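Local structure of arginine phosphatase Ywle (Geobacillus stearothermophilus, 4PIC) at residues Gly43-Val48 with Ala62-Gln67; Ser47-Met52 with Gly121-Tyr126; Phe102-Phe107 with Thr135-Leu140. The protein removes phosphate from phosphoarginine residues of proteins, probably countering the arginine kinase McsB, and belongs to the low molecular weight phosphotyrosine protein phosphatase family. All blocks are in the same frame, centred on the assembly; numbering follows the deposited sequence.

Contact 1 (Gly43-Val48 with Ala62-Gln67); sequences GSEASV and AHRSSQ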
ATOM      1  N   GLY A  43       8.418  -9.542 -10.689  1.00 18.36           N
ATOM      2  CA  GLY A  43       8.844 -10.828 -11.222  1.00 20.40           C
ATOM      3  C   GLY A  43       8.432 -12.071 -10.454  1.00 22.07           C
ATOM      4  O   GLY A  43       8.875 -13.179 -10.778  1.00 23.90           O
ATOM      5  N   SER A  44       7.583 -11.913  -9.442  1.00 18.42           N
ATOM      6  CA  SER A  44       7.113 -13.063  -8.672  1.00 18.22           C
ATOM      7  C   SER A  44       6.030 -13.846  -9.415  1.00 20.64           C
ATOM      8  O   SER A  44       5.223 -13.269 -10.131  1.00 19.22           O
ATOM      9  CB  SER A  44       6.571 -12.627  -7.315  1.00 20.21           C
ATOM     10  OG  SER A  44       7.611 -12.188  -6.464  1.00 21.69           O
ATOM     11  N   GLU A  45       6.017 -15.163  -9.226  1.00 22.09           N
ATOM     12  CA  GLU A  45       4.964 -16.001  -9.785  1.00 23.06           C
ATOM     13  C   GLU A  45       3.657 -15.750  -9.041  1.00 20.06           C
ATOM     14  O   GLU A  45       3.669 -15.272  -7.901  1.00 18.61           O
ATOM     15  CB  GLU A  45       5.333 -17.476  -9.620  1.00 27.21           C
ATOM     16  CG  GLU A  45       6.587 -17.914 -10.353  1.00 28.81           C
ATOM     17  CD  GLU A  45       6.306 -19.038 -11.325  1.00 32.86           C
ATOM     18  OE1 GLU A  45       5.378 -18.889 -12.145  1.00 34.40           O
ATOM     19  OE2 GLU A  45       6.997 -20.077 -11.263  1.00 38.14           O
ATOM     20  N   ALA A  46       2.534 -16.078  -9.679  1.00 18.52           N
ATOM     21  CA  ALA A  46       1.279 -16.176  -8.947  1.00 15.16           C
ATOM     22  C   ALA A  46       1.479 -17.227  -7.862  1.00 15.80           C
ATOM     23  O   ALA A  46       2.275 -18.165  -8.030  1.00 16.76           O
ATOM     24  CB  ALA A  46       0.145 -16.579  -9.883  1.00 15.23           C
ATOM     25  N   SER A  47       0.786 -17.078  -6.738  1.00 14.66           N
ATOM     26  CA  SER A  47       0.948 -18.034  -5.647  1.00 15.21           C
ATOM     27  C   SER A  47       0.470 -19.423  -6.062  1.00 12.92           C
ATOM     28  O   SER A  47      -0.302 -19.580  -7.013  1.00 12.65           O
ATOM     29  CB  SER A  47       0.218 -17.582  -4.388  1.00 18.21           C
ATOM     30  OG  SER A  47      -1.178 -17.651  -4.562  1.00 17.91           O
ATOM     31  N   VAL A  48       0.950 -20.443  -5.363  1.00 13.33           N
ATOM     32  CA  VAL A  48       0.671 -21.804  -5.793  1.00 13.54           C
ATOM     33  C   VAL A  48      -0.819 -22.131  -5.790  1.00 13.64           C
ATOM     34  O   VAL A  48      -1.308 -22.791  -6.705  1.00 11.32           O
ATOM     35  CB  VAL A  48       1.495 -22.857  -4.983  1.00 13.46           C
ATOM     36  CG1 VAL A  48       1.092 -22.867  -3.507  1.00 17.69           C
ATOM     37  CG2 VAL A  48       1.333 -24.223  -5.593  1.00 15.86           C
ATOM     38  N   ALA A  62       1.265 -17.621 -17.851  1.00 31.63           N
ATOM     39  CA  ALA A  62       2.446 -17.030 -17.251  1.00 30.31           C
ATOM     40  C   ALA A  62       2.033 -15.761 -16.516  1.00 29.28           C
ATOM     41  O   ALA A  62       1.294 -14.929 -17.058  1.00 31.40           O
ATOM     42  CB  ALA A  62       3.487 -16.717 -18.320  1.00 33.60           C
ATOM     43  N   HIS A  63       2.493 -15.624 -15.279  1.00 25.71           N
ATOM     44  CA  HIS A  63       2.317 -14.374 -14.556  1.00 22.97           C
ATOM     45  C   HIS A  63       3.630 -13.951 -13.924  1.00 19.36           C
ATOM     46  O   HIS A  63       4.329 -14.775 -13.322  1.00 21.69           O
ATOM     47  CB  HIS A  63       1.265 -14.496 -13.454  1.00 21.16           C
ATOM     48  CG  HIS A  63       1.150 -13.261 -12.613  1.00 17.24           C
ATOM     49  ND1 HIS A  63       0.584 -12.097 -13.083  1.00 17.88           N
ATOM     50  CD2 HIS A  63       1.572 -12.995 -11.354  1.00 16.86           C
ATOM     51  CE1 HIS A  63       0.641 -11.172 -12.140  1.00 15.90           C
ATOM     52  NE2 HIS A  63       1.231 -11.693 -11.082  1.00 16.13           N
ATOM     53  N   ARG A  64       3.952 -12.666 -14.065  1.00 18.02           N
ATOM     54  CA  ARG A  64       5.052 -12.040 -13.329  1.00 19.94           C
ATOM     55  C   ARG A  64       4.484 -10.848 -12.586  1.00 15.73           C
ATOM     56  O   ARG A  64       3.888  -9.970 -13.209  1.00 16.58           O
ATOM     57  CB  ARG A  64       6.128 -11.511 -14.281  1.00 25.11           C
ATOM     58  CG  ARG A  64       6.405 -12.361 -15.503  1.00 32.18           C
ATOM     59  CD  ARG A  64       7.538 -13.329 -15.253  1.00 29.56           C
ATOM     60  NE  ARG A  64       7.305 -14.135 -14.059  1.00 30.41           N
ATOM     61  CZ  ARG A  64       7.862 -15.316 -13.831  1.00 32.60           C
ATOM     62  NH1 ARG A  64       8.690 -15.844 -14.720  1.00 38.20           N
ATOM     63  NH2 ARG A  64       7.583 -15.972 -12.715  1.00 34.61           N
ATOM     64  N   SER A  65       4.682 -10.799 -11.270  1.00 15.95           N
ATOM     65  CA  SER A  65       4.153  -9.683 -10.483  1.00 15.09           C
ATOM     66  C   SER A  65       4.783  -8.353 -10.890  1.00 14.01           C
ATOM     67  O   SER A  65       5.934  -8.311 -11.342  1.00 17.09           O
ATOM     68  CB  SER A  65       4.347  -9.928  -8.989  1.00 15.60           C
ATOM     69  OG  SER A  65       5.715  -9.876  -8.611  1.00 15.33           O
ATOM     70  N   SER A  66       4.007  -7.279 -10.765  1.00 14.48           N
ATOM     71  CA  SER A  66       4.462  -5.936 -11.106  1.00 17.74           C
ATOM     72  C   SER A  66       3.997  -4.958 -10.041  1.00 15.33           C
ATOM     73  O   SER A  66       2.859  -5.027  -9.583  1.00 14.10           O
ATOM     74  CB  SER A  66       3.876  -5.479 -12.446  1.00 19.81           C
ATOM     75  OG  SER A  66       4.051  -6.444 -13.461  1.00 24.42           O
ATOM     76  N   GLN A  67       4.883  -4.048  -9.650  1.00 14.59           N
ATOM     77  CA  GLN A  67       4.484  -2.909  -8.834  1.00 13.84           C
ATOM     78  C   GLN A  67       3.688  -1.915  -9.674  1.00 13.62           C
ATOM     79  O   GLN A  67       4.125  -1.508 -10.755  1.00 15.27           O
ATOM     80  CB  GLN A  67       5.724  -2.225  -8.248  1.00 14.36           C
ATOM     81  CG  GLN A  67       5.467  -0.865  -7.609  1.00 14.53           C
ATOM     82  CD  GLN A  67       4.551  -0.942  -6.403  1.00 11.85           C
ATOM     83  OE1 GLN A  67       4.778  -1.738  -5.487  1.00 13.79           O
ATOM     84  NE2 GLN A  67       3.513  -0.104  -6.396  1.00 11.47           N
TER
HETATM   85  O   HOH W   1       2.930 -17.365 -12.218  1.00 25.70           O
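Ser65 holds its OG between its own backbone N and carbonyl carbon (chi1 69°), and this turns the hydroxyl toward Ser44, while the chain of Arg64 bends at chi2 and again at chi3 (54°) to carry its guanidinium back alongside Glu45. The OG of Ser65 accepts from Ser44 N at 2.9 Å and is also hydrogen-bonded to Ala41 O, so one small hydroxyl ties together two points of the 43-48 loop and its approach; serine suits a place where a short polar side chain must reach backbone. Around it the main chains join directly. Gly43 N gives a nearly straight bond to Ser65 O (2.8 Å), and Ser65 N donates to Ser44 O at 2.8 Å. Gly43 sits at positive phi, where a side chain would jam against the preceding carbonyl.

The two segments are loops, one leading into helix 48-56 and the other leaving it, so the bonds draw together the chain on both sides of that helix beside the phosphate-binding loop of this phosphatase family. Ser44 lies close to Thr13, a site important for substrate discrimination, and His63 NE2 bonds to Asn12 O, whose residue probably binds substrate.

Ala46 N meets the edge of the His63 ring in its plane, 3.6 Å from CD2. The small Ala46 CB lies 4.1 Å from His63 CD2, so alanine lets its backbone N come up to the ring edge. Arg64 NH2 rests against Glu45 CG at 3.2 Å. The salt bridge from Glu45 OE1 to Arg64 NH2 is long, 3.7 Å, with the oxygen well out of the guanidinium plane; that carboxylate's stronger partner is Lys51. A water links Glu45 OE1, Ala46 N and His63 O.

Contact 2 (Ser47-Met52 with Gly121-Tyr126); sequences SVHAKM and GPIEVY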
ATOM      1  N   SER A  47       0.786 -17.078  -6.738  1.00 14.66           N
ATOM      2  CA  SER A  47       0.948 -18.034  -5.647  1.00 15.21           C
ATOM      3  C   SER A  47       0.470 -19.423  -6.062  1.00 12.92           C
ATOM      4  O   SER A  47      -0.302 -19.580  -7.013  1.00 12.65           O
ATOM      5  CB  SER A  47       0.218 -17.582  -4.388  1.00 18.21           C
ATOM      6  OG  SER A  47      -1.178 -17.651  -4.562  1.00 17.91           O
ATOM      7  N   VAL A  48       0.950 -20.443  -5.363  1.00 13.33           N
ATOM      8  CA  VAL A  48       0.671 -21.804  -5.793  1.00 13.54           C
ATOM      9  C   VAL A  48      -0.819 -22.131  -5.790  1.00 13.64           C
ATOM     10  O   VAL A  48      -1.308 -22.791  -6.705  1.00 11.32           O
ATOM     11  CB  VAL A  48       1.495 -22.857  -4.983  1.00 13.46           C
ATOM     12  CG1 VAL A  48       1.092 -22.867  -3.507  1.00 17.69           C
ATOM     13  CG2 VAL A  48       1.333 -24.223  -5.593  1.00 15.86           C
ATOM     14  N   HIS A  49      -1.558 -21.651  -4.794  1.00 13.80           N
ATOM     15  CA  HIS A  49      -2.989 -21.935  -4.753  1.00 13.26           C
ATOM     16  C   HIS A  49      -3.723 -21.206  -5.873  1.00 12.10           C
ATOM     17  O   HIS A  49      -4.692 -21.737  -6.410  1.00 13.29           O
ATOM     18  CB  HIS A  49      -3.610 -21.575  -3.403  1.00 13.22           C
ATOM     19  CG  HIS A  49      -3.338 -22.573  -2.318  1.00 13.59           C
ATOM     20  ND1 HIS A  49      -3.502 -22.274  -0.983  1.00 15.73           N
ATOM     21  CD2 HIS A  49      -2.936 -23.866  -2.371  1.00 15.10           C
ATOM     22  CE1 HIS A  49      -3.200 -23.336  -0.257  1.00 12.41           C
ATOM     23  NE2 HIS A  49      -2.850 -24.313  -1.072  1.00 14.58           N
ATOM     24  N   ALA A  50      -3.263 -20.001  -6.222  1.00 10.28           N
ATOM     25  CA  ALA A  50      -3.862 -19.274  -7.348  1.00 12.21           C
ATOM     26  C   ALA A  50      -3.627 -20.086  -8.616  1.00 11.34           C
ATOM     27  O   ALA A  50      -4.544 -20.287  -9.426  1.00 10.87           O
ATOM     28  CB  ALA A  50      -3.269 -17.877  -7.482  1.00 12.34           C
ATOM     29  N   LYS A  51      -2.404 -20.567  -8.802  1.00 12.00           N
ATOM     30  CA  LYS A  51      -2.119 -21.396  -9.968  1.00 12.76           C
ATOM     31  C   LYS A  51      -2.967 -22.652  -9.983  1.00 13.11           C
ATOM     32  O   LYS A  51      -3.478 -23.047 -11.025  1.00 11.94           O
ATOM     33  CB  LYS A  51      -0.648 -21.791 -10.012  1.00 15.37           C
ATOM     34  CG  LYS A  51       0.304 -20.665 -10.356  1.00 17.78           C
ATOM     35  CD  LYS A  51       1.650 -21.282 -10.685  1.00 20.90           C
ATOM     36  CE  LYS A  51       2.734 -20.254 -10.853  1.00 26.85           C
ATOM     37  NZ  LYS A  51       4.008 -20.931 -11.242  1.00 32.21           N
HETATM   38  N   MSE A  52      -3.139 -23.278  -8.833  1.00 12.43           N
HETATM   39  CA  MSE A  52      -3.918 -24.504  -8.769  1.00 12.66           C
HETATM   40  C   MSE A  52      -5.377 -24.295  -9.124  1.00 12.05           C
HETATM   41  O   MSE A  52      -5.926 -25.040  -9.931  1.00 11.46           O
HETATM   42  CB  MSE A  52      -3.810 -25.133  -7.388  1.00 14.14           C
HETATM   43  CG  MSE A  52      -2.520 -25.895  -7.170  1.00 11.49           C
HETATM   44 SE   MSE A  52      -2.282 -26.389  -5.309  1.00 22.00          SE
HETATM   45  CE  MSE A  52      -0.684 -27.452  -5.484  1.00 18.67           C
ATOM     46  N   GLY A 121      -4.232 -18.243   2.609  1.00 21.80           N
ATOM     47  CA  GLY A 121      -4.812 -19.370   3.316  1.00 22.00           C
ATOM     48  C   GLY A 121      -5.111 -20.598   2.475  1.00 17.26           C
ATOM     49  O   GLY A 121      -4.456 -20.835   1.455  1.00 18.94           O
ATOM     50  N   PRO A 122      -6.102 -21.393   2.906  1.00 17.55           N
ATOM     51  CA  PRO A 122      -6.378 -22.694   2.290  1.00 18.25           C
ATOM     52  C   PRO A 122      -6.848 -22.543   0.853  1.00 16.47           C
ATOM     53  O   PRO A 122      -7.396 -21.494   0.477  1.00 15.15           O
ATOM     54  CB  PRO A 122      -7.522 -23.259   3.143  1.00 21.27           C
ATOM     55  CG  PRO A 122      -7.515 -22.461   4.401  1.00 26.09           C
ATOM     56  CD  PRO A 122      -7.015 -21.112   4.029  1.00 20.54           C
ATOM     57  N   ILE A 123      -6.656 -23.589   0.060  1.00 14.96           N
ATOM     58  CA  ILE A 123      -7.039 -23.538  -1.339  1.00 12.86           C
ATOM     59  C   ILE A 123      -8.527 -23.245  -1.490  1.00 16.23           C
ATOM     60  O   ILE A 123      -8.950 -22.656  -2.483  1.00 12.85           O
ATOM     61  CB  ILE A 123      -6.631 -24.829  -2.081  1.00 16.80           C
ATOM     62  CG1 ILE A 123      -6.699 -24.620  -3.596  1.00 15.10           C
ATOM     63  CG2 ILE A 123      -7.498 -26.008  -1.648  1.00 19.40           C
ATOM     64  CD1 ILE A 123      -6.159 -25.793  -4.398  1.00 17.71           C
ATOM     65  N   GLU A 124      -9.321 -23.626  -0.497  1.00 16.45           N
ATOM     66  CA  GLU A 124     -10.762 -23.416  -0.569  1.00 17.08           C
ATOM     67  C   GLU A 124     -11.132 -21.942  -0.668  1.00 13.64           C
ATOM     68  O   GLU A 124     -12.098 -21.585  -1.341  1.00 13.48           O
ATOM     69  CB  GLU A 124     -11.473 -24.054   0.630  1.00 20.63           C
ATOM     70  CG  GLU A 124     -11.517 -25.579   0.604  1.00 20.87           C
ATOM     71  CD  GLU A 124     -10.222 -26.220   1.053  1.00 21.39           C
ATOM     72  OE1 GLU A 124      -9.419 -25.536   1.719  1.00 20.97           O
ATOM     73  OE2 GLU A 124     -10.013 -27.412   0.739  1.00 26.74           O
ATOM     74  N   VAL A 125     -10.362 -21.083  -0.013  1.00 12.91           N
ATOM     75  CA  VAL A 125     -10.645 -19.654  -0.080  1.00 15.07           C
ATOM     76  C   VAL A 125     -10.175 -19.069  -1.413  1.00 13.75           C
ATOM     77  O   VAL A 125     -10.808 -18.166  -1.951  1.00 13.51           O
ATOM     78  CB  VAL A 125     -10.053 -18.883   1.109  1.00 15.55           C
ATOM     79  CG1 VAL A 125     -10.610 -17.465   1.144  1.00 17.25           C
ATOM     80  CG2 VAL A 125     -10.392 -19.607   2.404  1.00 15.71           C
ATOM     81  N   TYR A 126      -9.071 -19.584  -1.947  1.00 13.26           N
ATOM     82  CA  TYR A 126      -8.670 -19.224  -3.307  1.00 13.34           C
ATOM     83  C   TYR A 126      -9.740 -19.610  -4.312  1.00 12.07           C
ATOM     84  O   TYR A 126     -10.018 -18.866  -5.259  1.00 11.85           O
ATOM     85  CB  TYR A 126      -7.357 -19.903  -3.686  1.00 12.24           C
ATOM     86  CG  TYR A 126      -6.143 -19.174  -3.143  1.00 12.14           C
ATOM     87  CD1 TYR A 126      -5.691 -19.403  -1.846  1.00 12.28           C
ATOM     88  CD2 TYR A 126      -5.441 -18.269  -3.932  1.00 12.03           C
ATOM     89  CE1 TYR A 126      -4.584 -18.732  -1.351  1.00 15.09           C
ATOM     90  CE2 TYR A 126      -4.333 -17.595  -3.444  1.00 14.32           C
ATOM     91  CZ  TYR A 126      -3.911 -17.838  -2.153  1.00 15.27           C
ATOM     92  OH  TYR A 126      -2.809 -17.181  -1.641  1.00 17.64           O
TER
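His49 lies with its CB over the centre of the Tyr126 ring, 3.5 Å from the centroid, the tight part of the contact. CG stands anti to the carbonyl carbon (chi1 -78°), swinging the imidazole out between the two helix starts: its edge is turned to the tyrosine face in an offset edge-to-face pair, planes at 71°, and Ile123 CB packs over an imidazole face, 3.9 Å from the centroid. A flat ring fits this slot, and the branched isoleucine supplies a broad apolar cover. Ala50, small and buried, lets the tyrosine come close, its CB 4.2 Å from CD2. Toward the exposed side the packing thins to Met52, a selenomethionine, whose CB touches Ile123 CD1 at 3.9 Å.

The pair joins the first turns of helices 48-56 and 123-150 near the loop that probably binds substrate, where Tyr126 also touches Cys14. An alanine in place of this tyrosine removes the ring under His49 CB and would probably open a gap beside Cys14. Polar help is slight: His49 ND1 donates a weak, bent bond to Gly121 O (3.0 Å, 130°), consistent with a proton on ND1 and a junction resting mainly on CH-pi and aromatic packing.

Contact 3 (Phe102-Phe107 with Thr135-Leu140); sequences FTLKQF and TLIDRL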
ATOM      1  N   PHE A 102     -12.416   1.797 -10.195  1.00 12.20           N
ATOM      2  CA  PHE A 102     -13.616   1.265  -9.570  1.00 12.67           C
ATOM      3  C   PHE A 102     -13.207  -0.026  -8.902  1.00 13.27           C
ATOM      4  O   PHE A 102     -12.185  -0.594  -9.267  1.00 15.34           O
ATOM      5  CB  PHE A 102     -14.658   0.879 -10.635  1.00 15.66           C
ATOM      6  CG  PHE A 102     -14.946   1.943 -11.664  1.00 16.75           C
ATOM      7  CD1 PHE A 102     -16.056   2.759 -11.535  1.00 20.34           C
ATOM      8  CD2 PHE A 102     -14.132   2.088 -12.778  1.00 15.74           C
ATOM      9  CE1 PHE A 102     -16.335   3.727 -12.488  1.00 19.61           C
ATOM     10  CE2 PHE A 102     -14.407   3.052 -13.735  1.00 19.26           C
ATOM     11  CZ  PHE A 102     -15.502   3.873 -13.585  1.00 19.99           C
ATOM     12  N   THR A 103     -14.011  -0.530  -7.972  1.00 14.86           N
ATOM     13  CA  THR A 103     -13.876  -1.947  -7.624  1.00 13.21           C
ATOM     14  C   THR A 103     -14.477  -2.739  -8.772  1.00 14.03           C
ATOM     15  O   THR A 103     -15.389  -2.267  -9.455  1.00 14.59           O
ATOM     16  CB  THR A 103     -14.592  -2.342  -6.318  1.00 15.61           C
ATOM     17  OG1 THR A 103     -16.005  -2.121  -6.450  1.00 17.30           O
ATOM     18  CG2 THR A 103     -14.041  -1.544  -5.139  1.00 15.56           C
ATOM     19  N   LEU A 104     -13.968  -3.940  -9.003  1.00 13.70           N
ATOM     20  CA  LEU A 104     -14.535  -4.789 -10.038  1.00 12.09           C
ATOM     21  C   LEU A 104     -16.042  -4.985  -9.826  1.00 15.11           C
ATOM     22  O   LEU A 104     -16.823  -4.888 -10.768  1.00 15.56           O
ATOM     23  CB  LEU A 104     -13.799  -6.130 -10.060  1.00 13.69           C
ATOM     24  CG  LEU A 104     -14.377  -7.237 -10.919  1.00 11.15           C
ATOM     25  CD1 LEU A 104     -14.461  -6.837 -12.391  1.00 12.23           C
ATOM     26  CD2 LEU A 104     -13.523  -8.496 -10.739  1.00 13.00           C
ATOM     27  N   LYS A 105     -16.435  -5.215  -8.580  1.00 16.37           N
ATOM     28  CA  LYS A 105     -17.836  -5.427  -8.231  1.00 16.04           C
ATOM     29  C   LYS A 105     -18.712  -4.223  -8.564  1.00 18.47           C
ATOM     30  O   LYS A 105     -19.780  -4.373  -9.163  1.00 17.71           O
ATOM     31  CB  LYS A 105     -17.959  -5.778  -6.748  1.00 19.44           C
ATOM     32  CG  LYS A 105     -19.389  -5.987  -6.271  1.00 22.30           C
ATOM     33  CD  LYS A 105     -19.987  -7.241  -6.894  1.00 24.66           C
ATOM     34  CE  LYS A 105     -21.310  -7.617  -6.234  1.00 27.43           C
ATOM     35  NZ  LYS A 105     -21.856  -8.914  -6.746  1.00 31.82           N
ATOM     36  N   GLN A 106     -18.267  -3.029  -8.181  1.00 16.60           N
ATOM     37  CA  GLN A 106     -19.067  -1.834  -8.440  1.00 18.90           C
ATOM     38  C   GLN A 106     -19.200  -1.582  -9.936  1.00 19.00           C
ATOM     39  O   GLN A 106     -20.265  -1.187 -10.414  1.00 19.67           O
ATOM     40  CB  GLN A 106     -18.503  -0.605  -7.706  1.00 20.52           C
ATOM     41  CG  GLN A 106     -17.398   0.143  -8.440  1.00 23.87           C
ATOM     42  CD  GLN A 106     -17.005   1.448  -7.752  1.00 24.12           C
ATOM     43  OE1 GLN A 106     -16.008   1.510  -7.030  1.00 21.44           O
ATOM     44  NE2 GLN A 106     -17.793   2.499  -7.982  1.00 29.89           N
ATOM     45  N   PHE A 107     -18.137  -1.856 -10.689  1.00 15.91           N
ATOM     46  CA  PHE A 107     -18.148  -1.569 -12.117  1.00 17.03           C
ATOM     47  C   PHE A 107     -19.118  -2.442 -12.911  1.00 18.39           C
ATOM     48  O   PHE A 107     -19.727  -1.983 -13.892  1.00 18.50           O
ATOM     49  CB  PHE A 107     -16.746  -1.696 -12.704  1.00 16.67           C
ATOM     50  CG  PHE A 107     -16.676  -1.309 -14.144  1.00 16.82           C
ATOM     51  CD1 PHE A 107     -16.826   0.016 -14.523  1.00 18.49           C
ATOM     52  CD2 PHE A 107     -16.472  -2.264 -15.124  1.00 18.18           C
ATOM     53  CE1 PHE A 107     -16.769   0.382 -15.850  1.00 20.64           C
ATOM     54  CE2 PHE A 107     -16.417  -1.906 -16.460  1.00 18.34           C
ATOM     55  CZ  PHE A 107     -16.568  -0.579 -16.825  1.00 19.53           C
ATOM     56  N   THR A 135     -17.633 -15.100 -12.023  1.00 14.82           N
ATOM     57  CA  THR A 135     -18.959 -14.529 -12.204  1.00 16.40           C
ATOM     58  C   THR A 135     -18.867 -13.078 -12.637  1.00 14.90           C
ATOM     59  O   THR A 135     -19.519 -12.661 -13.603  1.00 14.58           O
ATOM     60  CB  THR A 135     -19.768 -14.629 -10.904  1.00 19.63           C
ATOM     61  OG1 THR A 135     -19.915 -16.013 -10.557  1.00 20.31           O
ATOM     62  CG2 THR A 135     -21.144 -13.990 -11.085  1.00 22.00           C
ATOM     63  N   LEU A 136     -18.032 -12.313 -11.941  1.00 13.74           N
ATOM     64  CA  LEU A 136     -17.905 -10.895 -12.251  1.00 14.48           C
ATOM     65  C   LEU A 136     -17.231 -10.645 -13.598  1.00 14.34           C
ATOM     66  O   LEU A 136     -17.577  -9.691 -14.307  1.00 13.53           O
ATOM     67  CB  LEU A 136     -17.165 -10.165 -11.131  1.00 13.62           C
ATOM     68  CG  LEU A 136     -17.912 -10.159  -9.791  1.00 17.20           C
ATOM     69  CD1 LEU A 136     -17.047  -9.593  -8.689  1.00 17.75           C
ATOM     70  CD2 LEU A 136     -19.209  -9.372  -9.885  1.00 21.71           C
ATOM     71  N   ILE A 137     -16.286 -11.500 -13.966  1.00 13.64           N
ATOM     72  CA  ILE A 137     -15.570 -11.319 -15.218  1.00 12.94           C
ATOM     73  C   ILE A 137     -16.431 -11.727 -16.413  1.00 13.61           C
ATOM     74  O   ILE A 137     -16.333 -11.133 -17.496  1.00 13.55           O
ATOM     75  CB  ILE A 137     -14.206 -12.003 -15.158  1.00 13.44           C
ATOM     76  CG1 ILE A 137     -13.321 -11.183 -14.208  1.00 14.28           C
ATOM     77  CG2 ILE A 137     -13.561 -12.107 -16.525  1.00 15.27           C
ATOM     78  CD1 ILE A 137     -12.034 -11.825 -13.898  1.00 17.69           C
ATOM     79  N   ASP A 138     -17.317 -12.701 -16.208  1.00 12.94           N
ATOM     80  CA  ASP A 138     -18.313 -13.019 -17.222  1.00 15.49           C
ATOM     81  C   ASP A 138     -19.198 -11.795 -17.456  1.00 15.24           C
ATOM     82  O   ASP A 138     -19.477 -11.431 -18.603  1.00 15.43           O
ATOM     83  CB  ASP A 138     -19.165 -14.227 -16.810  1.00 17.77           C
ATOM     84  CG  ASP A 138     -18.424 -15.544 -16.940  1.00 21.10           C
ATOM     85  OD1 ASP A 138     -17.345 -15.575 -17.566  1.00 20.71           O
ATOM     86  OD2 ASP A 138     -18.937 -16.563 -16.427  1.00 22.45           O
ATOM     87  N   ARG A 139     -19.631 -11.145 -16.376  1.00 14.82           N
ATOM     88  CA  ARG A 139     -20.470  -9.954 -16.518  1.00 16.44           C
ATOM     89  C   ARG A 139     -19.687  -8.816 -17.150  1.00 16.01           C
ATOM     90  O   ARG A 139     -20.226  -8.049 -17.946  1.00 15.27           O
ATOM     91  CB  ARG A 139     -21.025  -9.482 -15.172  1.00 18.68           C
ATOM     92  CG  ARG A 139     -21.601 -10.571 -14.293  1.00 25.52           C
ATOM     93  CD  ARG A 139     -23.102 -10.725 -14.378  1.00 31.71           C
ATOM     94  NE  ARG A 139     -23.555 -11.672 -13.357  1.00 34.72           N
ATOM     95  CZ  ARG A 139     -24.565 -12.521 -13.509  1.00 36.11           C
ATOM     96  NH1 ARG A 139     -25.247 -12.548 -14.645  1.00 36.98           N
ATOM     97  NH2 ARG A 139     -24.895 -13.343 -12.520  1.00 36.57           N
ATOM     98  N   LEU A 140     -18.415  -8.697 -16.792  1.00 13.71           N
ATOM     99  CA  LEU A 140     -17.554  -7.692 -17.400  1.00 12.42           C
ATOM    100  C   LEU A 140     -17.437  -7.898 -18.905  1.00 14.45           C
ATOM    101  O   LEU A 140     -17.569  -6.940 -19.680  1.00 13.43           O
ATOM    102  CB  LEU A 140     -16.168  -7.751 -16.762  1.00 11.49           C
ATOM    103  CG  LEU A 140     -15.128  -6.814 -17.364  1.00 12.72           C
ATOM    104  CD1 LEU A 140     -15.555  -5.393 -17.110  1.00 14.81           C
ATOM    105  CD2 LEU A 140     -13.779  -7.073 -16.716  1.00 12.86           C
TER
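Leu104 lays its branched end against the flank of Leu136, CG and CD2 both 4.0 Å from Leu136 CB, and the two side chains pass each other at a slant. With CG anti to the backbone N (chi1 171°) the leucine reaches from the first turn of helix 104-109 across to helix 123-150. Its CD2 also approaches Ile137 CG1, and its CD1 lies 4.4 Å from Leu140 CD2, so one methyl pair bridges three residues of the facing helix. Leucine, flexible and wholly apolar, suits this buried position. Beside it the aliphatic part of Lys105 crosses Leu136 at about a right angle, CD to CD2 3.8 Å, its methylenes adding to the apolar seam at the partly exposed edge of the contact.

Helix 104-109 follows directly on strand 101-103, at one border of the parallel four-stranded sheet (order 2-1-3-4) of this Rossmann-like phosphatase fold, and helix 123-150 packs across the sheet face. Leu80 of the neighbouring strand touches Leu104, Phe107 and Leu140, while Leu23 of helix 15-25 meets Ile137 and Leu140.

The short helix is begun by a capping box: Gln106 N bonds to Thr103 OG1 at 3.0 Å, and Thr103 N donates to Gln106 OE1. Thr103 OG1 takes up a first-turn N-H that has no i-4 carbonyl to bond to, and Gln106 OE1 satisfies the amide of the N-cap residue itself. Farther along, the Phe107 ring receives Leu140 CD1 at its edge, in plane, 3.7 Å from CE2, and Lys143 makes a cation-pi contact with the same ring.

Overall arrangement
Contact 3 is the buried one, contact 2 is partly buried and contact 1 lies at the surface, and the chemistry follows: leucine and phenylalanine packing in the first case, aromatic and CH-pi packing with one weak bond in the second, backbone and serine bonds with water and charges in the last. Contacts 1 and 2 share Ser47 and Val48 and touch through the Glu45 and Lys51 salt bridge, so both contacts meet at the start of helix 48-56. Contacts 2 and 3 both use helix 123-150, at its beginning and farther along. Contacts 1 and 3 lie on opposite sides of the chain's centre, their centres about 22 Å apart.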